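Local coordinates for protein EreC (Klebsiella pneumoniae, PDB 6XCQ) that probably hydrolyses the macrolactone ester of erythromycin and related macrolide antibiotics, acting as an esterase in macrolide resistance, at residues E119-R122 against T128-L131; E74-R79 against G133-W138. The protein carries 1 engineered substitution. One frame throughout, in Å; residues are numbered along the deposited sequence.

How the interactions relate
Both interactions use helix 126-146. Interaction 1 folds the preceding loop back onto its early part, and interaction 2 sets its next turns beside helix 73-90. Both segments of interaction 1 fall between the two segments of interaction 2 in the sequence. Each is partly buried. Interaction 1 runs from a buried leucine to an exposed glutamate, while none of the residues that touch in interaction 2 is fully exposed. Their chemistry differs. The first is apolar contact with a phenylalanine ring; the second combines small side chains with a water bridge. Leu-120 joins them, since its CD2 packs 3.5 Å from Gly-133 CA. The two centres lie about 12 Å apart.

Interaction 1 (E119-R122 against T128-L131); sequences ELER and TFSL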
# COMPACT_ATOMS: atom_id res chain seq x y z
N GLU A 119 17.30 -9.33 -12.54
CA GLU A 119 16.47 -8.17 -12.82
C GLU A 119 15.16 -8.25 -12.04
O GLU A 119 14.67 -9.33 -11.71
CB GLU A 119 16.16 -8.10 -14.32
CG GLU A 119 17.38 -8.16 -15.23
CD GLU A 119 17.88 -9.58 -15.49
OE1 GLU A 119 17.04 -10.51 -15.56
OE2 GLU A 119 19.10 -9.76 -15.63
N LEU A 120 14.58 -7.07 -11.76
CA LEU A 120 13.35 -7.02 -10.98
C LEU A 120 12.20 -7.73 -11.68
O LEU A 120 11.33 -8.29 -11.00
CB LEU A 120 12.98 -5.56 -10.69
CG LEU A 120 11.61 -5.32 -10.03
CD1 LEU A 120 11.54 -5.94 -8.61
CD2 LEU A 120 11.32 -3.82 -10.01
N GLU A 121 12.18 -7.72 -13.01
CA GLU A 121 11.13 -8.42 -13.75
C GLU A 121 11.00 -9.89 -13.34
O GLU A 121 9.91 -10.46 -13.45
CB GLU A 121 11.38 -8.34 -15.25
CG GLU A 121 11.14 -6.99 -15.88
CD GLU A 121 12.39 -6.15 -15.90
OE1 GLU A 121 13.29 -6.39 -15.06
OE2 GLU A 121 12.48 -5.25 -16.77
N ARG A 122 12.08 -10.51 -12.89
CA ARG A 122 12.03 -11.92 -12.53
C ARG A 122 11.38 -12.16 -11.18
O ARG A 122 10.99 -13.29 -10.88
CB ARG A 122 13.44 -12.51 -12.50
CG ARG A 122 14.18 -12.46 -13.82
CD ARG A 122 14.06 -13.78 -14.57
NE ARG A 122 14.42 -13.65 -15.99
CZ ARG A 122 15.66 -13.50 -16.44
NH1 ARG A 122 15.88 -13.39 -17.74
NH2 ARG A 122 16.68 -13.47 -15.59
N THR A 128 2.64 -4.91 -9.43
CA THR A 128 3.70 -4.57 -8.48
C THR A 128 4.86 -3.86 -9.16
O THR A 128 5.40 -2.87 -8.64
CB THR A 128 4.19 -5.84 -7.79
OG1 THR A 128 3.10 -6.42 -7.06
CG2 THR A 128 5.35 -5.53 -6.85
N PHE A 129 5.26 -4.35 -10.34
CA PHE A 129 6.35 -3.74 -11.09
C PHE A 129 6.05 -2.28 -11.45
O PHE A 129 6.90 -1.41 -11.29
CB PHE A 129 6.63 -4.59 -12.34
CG PHE A 129 7.79 -4.10 -13.17
CD1 PHE A 129 9.09 -4.47 -12.84
CD2 PHE A 129 7.58 -3.28 -14.27
CE1 PHE A 129 10.16 -4.03 -13.60
CE2 PHE A 129 8.64 -2.84 -15.05
CZ PHE A 129 9.93 -3.20 -14.71
N SER A 130 4.83 -1.99 -11.91
CA SER A 130 4.50 -0.62 -12.31
C SER A 130 4.31 0.29 -11.10
O SER A 130 4.65 1.48 -11.16
CB SER A 130 3.25 -0.61 -13.18
OG SER A 130 3.41 -1.42 -14.32
N LEU A 131 3.76 -0.23 -10.01
CA LEU A 131 3.52 0.60 -8.83
C LEU A 131 4.81 0.97 -8.12
O LEU A 131 4.96 2.11 -7.65
CB LEU A 131 2.61 -0.14 -7.84
CG LEU A 131 1.11 -0.11 -8.15
CD1 LEU A 131 0.43 -1.11 -7.25
CD2 LEU A 131 0.57 1.29 -7.92
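Leu-120 and Glu-121 meet the CD1-CE1-CZ rim of the Phe-129 ring from opposite sides of its plane, each obliquely. The buried part is apolar. Leu-120 CD2 lies 3.7 Å from Phe-129 CD1 and almost as near to CE1, and the two side chains cross obliquely. Phe-129 has CG anti to its backbone N (chi1 -177°), which carries the ring out from helix 126-146 toward the loop. Leu-120 is buried.

Glu-121 forms the exposed side of the contact. Its chain bends at chi2 (92°) and folds the carboxylate back toward the ring. Glu-121 CD comes within 3.8 Å of Phe-129 CE1, and OE2 is 3.9 Å from Phe-129 CZ. The carboxylate and ring planes are 31° apart. No hydrogen bond crosses the contact. Further out, Arg-122 NH2 and Glu-119 OE1 pair at 3.0 Å. The oxygen sits above one guanidinium face, so this salt bridge rests on charge alone. Arg-122 N also bonds to Glu-119 O at 3.1 Å, closing a turn.

Segment 119-122 lies in the loop between helix 101-112 and helix 126-146. Leu-120 also touches Leu-107 and Tyr-110 of helix 101-112, so it packs against both helices that the loop connects.

Interaction 2 (E74-R79 against G133-W138); sequences EFSLAR and GSVLIW
No ring lies between Ser-76 and Val-135, whose side chains make the closest contact here. A flat group beside this pair is the Trp-138 indole, one turn further along helix 126-146. Val-135 O lies at its edge, in plane. The ring stacks with Tyr-142, and its NE1 bonds to Gln-43. Trp-138 also touches Ala-80 and Arg-84, extending the contact along helix 73-90.

Between the helices, Ser-76 CB is 3.6 Å from Val-135 CG2. Val-135 was modelled in two conformers, and this distance belongs to one of them. Arg-79 CB approaches the same methyl more loosely, at 4.3 Å. Ser-76 OG lies 4.0 Å from Ser-134 CB. The Ser-134 hydroxyl is engaged elsewhere, with Asp-433.

A water completes the contact. It donates to Ser-76 OG at 2.9 Å and accepts from Val-135 N at 2.9 Å. Ser-76 OG stands beside its own backbone N (chi1 -67°), where it meets the water. Helix 126-146 is kinked here, and Val-135 N lacks a bond to the turn before. The water satisfies that N-H and ties the kink to the neighbouring helix.

The axes of segments 74-79 and 133-138 approach to 9.3 Å and cross at -33°, running in broadly the same direction. Helix 73-90 connects parallel strands 62-65 and 94-97 in a beta-alpha-beta crossover. Helix 126-146 leads into strand 151-154, parallel to 94-97. Such side-by-side packing of helices from successive strand connections is typical of an alpha/beta fold.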
# COMPACT_ATOMS: atom_id res chain seq x y z
N GLU A 74 7.91 11.70 -10.35
CA GLU A 74 8.34 12.59 -9.28
C GLU A 74 8.00 12.03 -7.90
O GLU A 74 8.73 12.27 -6.94
CB GLU A 74 7.68 13.97 -9.44
CG GLU A 74 8.22 14.79 -10.61
CD GLU A 74 7.52 14.48 -11.92
OE1 GLU A 74 6.71 13.52 -11.97
OE2 GLU A 74 7.77 15.19 -12.91
N PHE A 75 6.91 11.27 -7.78
CA PHE A 75 6.58 10.73 -6.47
C PHE A 75 7.54 9.61 -6.09
O PHE A 75 7.89 9.49 -4.92
CB PHE A 75 5.11 10.28 -6.43
CG PHE A 75 4.13 11.43 -6.45
CD1 PHE A 75 4.47 12.66 -5.92
CD2 PHE A 75 2.87 11.28 -7.00
CE1 PHE A 75 3.57 13.72 -5.92
CE2 PHE A 75 1.97 12.34 -7.02
CZ PHE A 75 2.31 13.55 -6.47
N SER A 76 8.02 8.82 -7.06
CA SER A 76 9.05 7.83 -6.72
C SER A 76 10.34 8.51 -6.28
O SER A 76 10.97 8.08 -5.31
CB SER A 76 9.31 6.88 -7.89
OG SER A 76 8.17 6.08 -8.13
N LEU A 77 10.73 9.58 -6.98
CA LEU A 77 11.92 10.32 -6.58
C LEU A 77 11.81 10.85 -5.16
O LEU A 77 12.73 10.69 -4.35
CB LEU A 77 12.17 11.47 -7.56
CG LEU A 77 12.87 11.06 -8.86
CD1 LEU A 77 12.89 12.22 -9.86
CD2 LEU A 77 14.29 10.54 -8.57
N ALA A 78 10.68 11.51 -4.84
CA ALA A 78 10.51 12.06 -3.50
C ALA A 78 10.47 10.96 -2.45
O ALA A 78 10.96 11.15 -1.33
CB ALA A 78 9.24 12.91 -3.42
N ARG A 79 9.87 9.81 -2.78
CA ARG A 79 9.85 8.71 -1.83
C ARG A 79 11.26 8.22 -1.52
O ARG A 79 11.60 7.98 -0.36
CB ARG A 79 9.01 7.55 -2.36
CG ARG A 79 7.53 7.78 -2.22
CD ARG A 79 6.75 6.64 -2.81
NE ARG A 79 5.41 6.61 -2.25
CZ ARG A 79 4.47 5.73 -2.58
NH1 ARG A 79 4.73 4.80 -3.49
NH2 ARG A 79 3.28 5.79 -2.00
N GLY A 133 8.27 -0.37 -9.17
CA GLY A 133 9.51 -0.79 -9.81
C GLY A 133 10.62 0.23 -9.69
O GLY A 133 11.77 -0.11 -9.41
N SER A 134 10.28 1.50 -9.87
CA SER A 134 11.30 2.55 -9.88
C SER A 134 11.96 2.66 -8.51
O SER A 134 13.20 2.70 -8.40
CB SER A 134 10.64 3.87 -10.29
OG SER A 134 10.43 3.87 -11.69
N VAL A 135 11.16 2.71 -7.44
CA VAL A 135 11.70 2.79 -6.09
C VAL A 135 12.45 1.51 -5.74
O VAL A 135 13.51 1.55 -5.09
CB VAL A 135 10.58 3.08 -5.07
CG1 VAL A 135 11.09 2.93 -3.65
CG2 VAL A 135 10.02 4.48 -5.26
N LEU A 136 11.93 0.36 -6.16
CA LEU A 136 12.56 -0.91 -5.79
C LEU A 136 13.95 -1.04 -6.40
O LEU A 136 14.90 -1.47 -5.73
CB LEU A 136 11.68 -2.08 -6.22
CG LEU A 136 10.46 -2.33 -5.34
CD1 LEU A 136 9.48 -3.27 -6.05
CD2 LEU A 136 10.93 -2.93 -4.04
N ILE A 137 14.09 -0.67 -7.68
CA ILE A 137 15.39 -0.70 -8.34
C ILE A 137 16.36 0.24 -7.63
O ILE A 137 17.53 -0.09 -7.41
CB ILE A 137 15.26 -0.34 -9.83
CG1 ILE A 137 14.42 -1.38 -10.57
CG2 ILE A 137 16.64 -0.23 -10.48
CD1 ILE A 137 13.89 -0.84 -11.92
N TRP A 138 15.88 1.43 -7.25
CA TRP A 138 16.72 2.35 -6.49
C TRP A 138 17.10 1.77 -5.13
O TRP A 138 18.27 1.81 -4.73
CB TRP A 138 16.02 3.70 -6.33
CG TRP A 138 16.79 4.57 -5.41
CD1 TRP A 138 17.87 5.35 -5.72
CD2 TRP A 138 16.56 4.74 -4.01
NE1 TRP A 138 18.33 5.99 -4.59
CE2 TRP A 138 17.54 5.64 -3.53
CE3 TRP A 138 15.63 4.21 -3.11
CZ2 TRP A 138 17.61 6.01 -2.20
CZ3 TRP A 138 15.70 4.60 -1.80
CH2 TRP A 138 16.68 5.49 -1.35
O HOH W 1 8.33 3.14 -7.96